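Local coordinates for protein naphthalene dioxygenase large subunit (Rhodococcus sp., PDB 2B1X) that serves as the large subunit of a Rieske non-heme iron dioxygenase, carrying a [2Fe-2S] cluster and an iron ion in separate domains, at residues Ala50-Ile55 with Leu148-Gly153; Gln189-Pro194 with Ser338-Glu343. All blocks are in the same frame, centred on the assembly; numbering follows the deposited sequence.

Contact 1: residues Ala50-Ile55 with Leu148-Gly153; sequences AHESEI and LASYKG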
loop_
_atom_site.group_PDB
_atom_site.type_symbol
_atom_site.label_atom_id
_atom_site.label_comp_id
_atom_site.label_asym_id
_atom_site.label_seq_id
_atom_site.Cartn_x
_atom_site.Cartn_y
_atom_site.Cartn_z
ATOM N N ALA A 50 15.278 -1.503 25.529
ATOM C CA ALA A 50 15.115 -0.197 26.155
ATOM C C ALA A 50 16.299 0.121 27.015
ATOM O O ALA A 50 17.061 -0.786 27.395
ATOM C CB ALA A 50 13.816 -0.172 26.995
ATOM N N HIS A 51 16.470 1.408 27.323
ATOM C CA HIS A 51 17.434 1.803 28.351
ATOM C C HIS A 51 16.680 1.984 29.662
ATOM O O HIS A 51 15.539 2.467 29.668
ATOM C CB HIS A 51 18.177 3.092 27.957
ATOM C CG HIS A 51 19.425 3.357 28.756
ATOM N ND1 HIS A 51 19.411 4.051 29.952
ATOM C CD2 HIS A 51 20.726 3.049 28.517
ATOM C CE1 HIS A 51 20.642 4.142 30.423
ATOM N NE2 HIS A 51 21.459 3.549 29.569
ATOM N N GLU A 52 17.308 1.581 30.773
ATOM C CA GLU A 52 16.707 1.723 32.093
ATOM C C GLU A 52 16.300 3.155 32.443
ATOM O O GLU A 52 15.331 3.374 33.187
ATOM C CB GLU A 52 17.661 1.190 33.155
ATOM C CG GLU A 52 17.637 -0.321 33.258
ATOM C CD GLU A 52 18.411 -0.833 34.463
ATOM O OE1 GLU A 52 19.281 -1.719 34.272
ATOM O OE2 GLU A 52 18.165 -0.343 35.594
ATOM N N SER A 53 17.053 4.136 31.939
ATOM C CA SER A 53 16.714 5.553 32.175
ATOM C C SER A 53 15.429 6.028 31.476
ATOM O O SER A 53 14.987 7.153 31.737
ATOM C CB SER A 53 17.870 6.490 31.790
ATOM O OG SER A 53 18.016 6.504 30.381
ATOM N N GLU A 54 14.862 5.204 30.588
ATOM C CA GLU A 54 13.549 5.479 29.969
ATOM C C GLU A 54 12.370 5.150 30.899
ATOM O O GLU A 54 11.258 5.676 30.744
ATOM C CB GLU A 54 13.375 4.690 28.665
ATOM C CG GLU A 54 14.431 4.906 27.572
ATOM C CD GLU A 54 14.013 4.239 26.278
ATOM O OE1 GLU A 54 13.210 4.850 25.529
ATOM O OE2 GLU A 54 14.469 3.092 26.005
ATOM N N ILE A 55 12.608 4.247 31.848
ATOM C CA ILE A 55 11.583 3.807 32.783
ATOM C C ILE A 55 12.107 3.948 34.211
ATOM O O ILE A 55 12.256 2.963 34.942
ATOM C CB ILE A 55 11.140 2.370 32.442
ATOM C CG1 ILE A 55 12.354 1.435 32.306
ATOM C CG2 ILE A 55 10.370 2.404 31.104
ATOM C CD1 ILE A 55 12.044 -0.055 32.276
ATOM N N LEU A 148 15.236 -12.245 30.056
ATOM C CA LEU A 148 15.369 -10.795 30.174
ATOM C C LEU A 148 16.554 -10.457 31.056
ATOM O O LEU A 148 16.728 -11.052 32.119
ATOM C CB LEU A 148 14.098 -10.167 30.767
ATOM C CG LEU A 148 13.987 -8.625 30.853
ATOM C CD1 LEU A 148 13.618 -7.983 29.524
ATOM C CD2 LEU A 148 12.944 -8.209 31.928
ATOM N N ALA A 149 17.363 -9.493 30.629
ATOM C CA ALA A 149 18.553 -9.106 31.396
ATOM C C ALA A 149 19.018 -7.716 31.021
ATOM O O ALA A 149 18.607 -7.160 30.011
ATOM C CB ALA A 149 19.725 -10.121 31.200
ATOM N N SER A 150 19.907 -7.185 31.851
ATOM C CA SER A 150 20.466 -5.863 31.711
ATOM C C SER A 150 22.002 -5.925 31.720
ATOM O O SER A 150 22.596 -6.708 32.476
ATOM C CB SER A 150 20.024 -5.035 32.917
ATOM O OG SER A 150 19.454 -3.820 32.481
ATOM N N TYR A 151 22.639 -5.125 30.880
ATOM C CA TYR A 151 24.048 -4.841 31.064
ATOM C C TYR A 151 24.262 -3.341 31.068
ATOM O O TYR A 151 23.990 -2.657 30.086
ATOM C CB TYR A 151 24.941 -5.534 30.029
ATOM C CG TYR A 151 26.413 -5.315 30.341
ATOM C CD1 TYR A 151 27.170 -4.382 29.622
ATOM C CD2 TYR A 151 27.029 -6.016 31.374
ATOM C CE1 TYR A 151 28.514 -4.170 29.931
ATOM C CE2 TYR A 151 28.364 -5.818 31.680
ATOM C CZ TYR A 151 29.104 -4.908 30.948
ATOM O OH TYR A 151 30.421 -4.714 31.265
ATOM N N LYS A 152 24.719 -2.829 32.204
ATOM C CA LYS A 152 24.985 -1.396 32.373
ATOM C C LYS A 152 23.888 -0.463 31.850
ATOM O O LYS A 152 24.191 0.485 31.100
ATOM C CB LYS A 152 26.345 -1.012 31.759
ATOM C CG LYS A 152 27.536 -1.848 32.249
ATOM C CD LYS A 152 28.179 -1.268 33.465
ATOM C CE LYS A 152 28.998 -2.312 34.224
ATOM N NZ LYS A 152 30.423 -2.279 33.887
ATOM N N GLY A 153 22.638 -0.712 32.242
ATOM C CA GLY A 153 21.495 0.103 31.815
ATOM C C GLY A 153 20.742 -0.336 30.549
ATOM O O GLY A 153 19.607 0.073 30.328
HETATM O O HOH W 1 24.161 3.030 30.126
HETATM O O HOH W 2 22.084 -2.626 34.461
#
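In the three-stranded antiparallel sheet of the Rieske part of the chain, strand 154-158 runs between strands 47-51 and 147-151, and the contact lies where the turn at Lys152-Gly153 enters that middle strand and meets the 3-10 turn 52-54. One direct backbone bond joins them: Glu52 N donates to Gly153 O at 2.8 Å, with an N-H...O angle of 164° and the donor in the carbonyl plane. The same oxygen sits over one face of the His51 imidazole, offset toward its rim, with His51 CG 3.6 Å away, and also receives a CA-H...O contact from His51. The ring takes this place because CG lies anti to the backbone N. Its rotation is fixed from both nitrogens: ND1 pairs with Ser53 OG and accepts from Ser53 N, which is tilted from the ring plane, while NE2 reaches in plane to a water at 2.8 Å that donates to Lys152 O. From the same residue that donates the backbone bond, the extended Glu52 side chain runs past Gly153 to Ser150, whose OG donates to Glu52 OE1 at 2.8 Å, on the anti side and 23° out of the carboxylate plane. A second water donates to Glu52 OE1 at 3.0 Å and accepts from Gly153 N. Gly153 turns at a positive phi (92°) as the chain leaves Lys152 for strand 154-158. Beyond the turn, Lys152 NZ forms a salt bridge with Asp178. Two donors thus converge on Glu52 OE1, which is consistent with a charged carboxylate, and with both Gly153 N and O engaged, the grip between these two segments comes from direct and water-mediated bonds rather than from apolar packing.

Contact 2: residues Gln189-Pro194 with Ser338-Glu343; sequences QVVGAP and SFFLVE
Ser338 begins the pairing with its backbone, its O receiving a CA-H...O contact from Pro194 CA at 3.3 Å. Phe339 follows with a CH-pi contact: Pro194 CB stands 3.6 Å from the ring centroid and only 10° off the normal, while Val190 CG1 approaches the ring edge. CG anti to the carbonyl carbon (chi1 -60°) brings that ring alongside the proline. At Phe340 the O accepts from Val191 N at 3.0 Å, nearly straight (169°), and the ring edge meets Val191 CB and CG2. Its N donates to a water that in turn donates to Val191 O and Ala193 O, bridging the break in strand 188-199. Leu341 forms a non-hydrogen-bonded antiparallel pair with Val190, and their side chains touch at Leu341 CG and Val190 CG2 (3.9 Å). Val342 completes a hydrogen-bonded pair with Gln189, its O accepting from Gln189 N at 2.8 Å and its N donating to Gln189 O at 3.1 Å; Val342 CG1 also packs on Val191 CG2. Phe340 packs on Ser354 and Tyr355 of helix 348-361 and on Met64 of the small subunit, a separate chain. The pairing of strands 188-199 and 333-343 therefore continues through one water where direct bonds lapse, with apolar contacts along its length.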
loop_
_atom_site.group_PDB
_atom_site.type_symbol
_atom_site.label_atom_id
_atom_site.label_comp_id
_atom_site.label_asym_id
_atom_site.label_seq_id
_atom_site.Cartn_x
_atom_site.Cartn_y
_atom_site.Cartn_z
ATOM N N GLN A 189 21.631 8.831 30.382
ATOM C CA GLN A 189 20.190 8.993 30.206
ATOM C C GLN A 189 19.845 9.096 28.732
ATOM O O GLN A 189 20.513 9.808 27.990
ATOM C CB GLN A 189 19.652 10.204 30.958
ATOM C CG GLN A 189 20.165 11.548 30.481
ATOM C CD GLN A 189 19.659 12.727 31.340
ATOM O OE1 GLN A 189 20.149 13.857 31.196
ATOM N NE2 GLN A 189 18.682 12.466 32.223
ATOM N N VAL A 190 18.820 8.360 28.309
ATOM C CA VAL A 190 18.215 8.588 26.999
ATOM C C VAL A 190 17.489 9.920 27.138
ATOM O O VAL A 190 16.773 10.131 28.111
ATOM C CB VAL A 190 17.169 7.467 26.637
ATOM C CG1 VAL A 190 16.239 7.905 25.491
ATOM C CG2 VAL A 190 17.864 6.185 26.299
ATOM N N VAL A 191 17.664 10.815 26.175
ATOM C CA VAL A 191 16.938 12.082 26.228
ATOM C C VAL A 191 15.675 12.030 25.411
ATOM O O VAL A 191 15.716 11.829 24.209
ATOM C CB VAL A 191 17.800 13.299 25.800
ATOM C CG1 VAL A 191 16.988 14.577 25.912
ATOM C CG2 VAL A 191 19.001 13.406 26.680
ATOM N N GLY A 192 14.542 12.187 26.093
ATOM C CA GLY A 192 13.239 12.106 25.466
ATOM C C GLY A 192 12.856 10.706 25.036
ATOM O O GLY A 192 12.597 9.829 25.849
ATOM N N ALA A 193 12.821 10.498 23.731
ATOM C CA ALA A 193 12.372 9.252 23.139
ATOM C C ALA A 193 13.218 9.034 21.874
ATOM O O ALA A 193 13.895 9.946 21.409
ATOM C CB ALA A 193 10.904 9.347 22.780
ATOM N N PRO A 194 13.217 7.830 21.335
ATOM C CA PRO A 194 13.894 7.596 20.059
ATOM C C PRO A 194 13.113 8.223 18.894
ATOM O O PRO A 194 11.872 8.318 18.933
ATOM C CB PRO A 194 13.916 6.080 19.957
ATOM C CG PRO A 194 12.684 5.643 20.777
ATOM C CD PRO A 194 12.623 6.592 21.895
ATOM N N SER A 338 16.316 5.535 16.742
ATOM C CA SER A 338 17.588 6.193 17.043
ATOM C C SER A 338 17.516 6.980 18.357
ATOM O O SER A 338 16.729 7.914 18.495
ATOM C CB SER A 338 18.007 7.120 15.907
ATOM O OG SER A 338 19.256 7.701 16.232
ATOM N N PHE A 339 18.315 6.548 19.321
ATOM C CA PHE A 339 18.315 7.127 20.675
ATOM C C PHE A 339 19.513 8.044 20.831
ATOM O O PHE A 339 20.609 7.721 20.367
ATOM C CB PHE A 339 18.441 6.002 21.711
ATOM C CG PHE A 339 17.331 4.970 21.682
ATOM C CD1 PHE A 339 17.337 3.914 20.761
ATOM C CD2 PHE A 339 16.305 5.016 22.645
ATOM C CE1 PHE A 339 16.314 2.931 20.763
ATOM C CE2 PHE A 339 15.306 4.048 22.695
ATOM C CZ PHE A 339 15.284 2.997 21.740
ATOM N N PHE A 340 19.316 9.189 21.470
ATOM C CA PHE A 340 20.435 10.044 21.881
ATOM C C PHE A 340 20.628 9.886 23.382
ATOM O O PHE A 340 19.654 9.952 24.144
ATOM C CB PHE A 340 20.159 11.512 21.524
ATOM C CG PHE A 340 21.111 12.494 22.187
ATOM C CD1 PHE A 340 22.415 12.643 21.711
ATOM C CD2 PHE A 340 20.715 13.219 23.292
ATOM C CE1 PHE A 340 23.313 13.531 22.310
ATOM C CE2 PHE A 340 21.612 14.126 23.932
ATOM C CZ PHE A 340 22.913 14.274 23.429
ATOM N N LEU A 341 21.883 9.677 23.814
ATOM C CA LEU A 341 22.172 9.493 25.233
ATOM C C LEU A 341 23.258 10.443 25.685
ATOM O O LEU A 341 24.113 10.822 24.901
ATOM C CB LEU A 341 22.602 8.057 25.540
ATOM C CG LEU A 341 21.560 6.933 25.310
ATOM C CD1 LEU A 341 21.568 6.511 23.906
ATOM C CD2 LEU A 341 21.862 5.738 26.229
ATOM N N VAL A 342 23.216 10.828 26.955
ATOM C CA VAL A 342 24.256 11.701 27.533
ATOM C C VAL A 342 24.328 11.420 29.042
ATOM O O VAL A 342 23.339 10.984 29.665
ATOM C CB VAL A 342 24.000 13.205 27.198
ATOM C CG1 VAL A 342 22.723 13.739 27.889
ATOM C CG2 VAL A 342 25.245 14.105 27.477
ATOM N N GLU A 343 25.506 11.642 29.622
ATOM C CA GLU A 343 25.727 11.362 31.035
ATOM C C GLU A 343 24.797 12.261 31.829
ATOM O O GLU A 343 24.719 13.456 31.542
ATOM C CB GLU A 343 27.198 11.626 31.389
ATOM C CG GLU A 343 28.163 10.522 30.940
ATOM C CD GLU A 343 28.548 10.540 29.449
ATOM O OE1 GLU A 343 29.242 9.580 29.032
ATOM O OE2 GLU A 343 28.178 11.483 28.682
HETATM O O HOH W 3 16.686 9.848 22.164
#

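Overall arrangement
From the N terminus, the chain first passes through residues 50-55, and contact 1 closes a loop of 92 residues, rich in strand and without helix, when it returns at 148-153. The chain then crosses strand 154-158 and two helices before 189-194, from which contact 2 closes a longer loop at 338-343, containing both helix and strand. The loops are in series, neither nested nor crossed. Their centres are 12 Å apart and they touch: Ser53 OG lies 2.9 Å from Val190 N, a probable hydrogen bond, and His51 CB packs on Val190 CG2. Contact 1 ties together the Rieske-side sheet, contact 2 pairs strands 188-199 and 333-343 of the catalytic-domain sheet, and this junction joins the two.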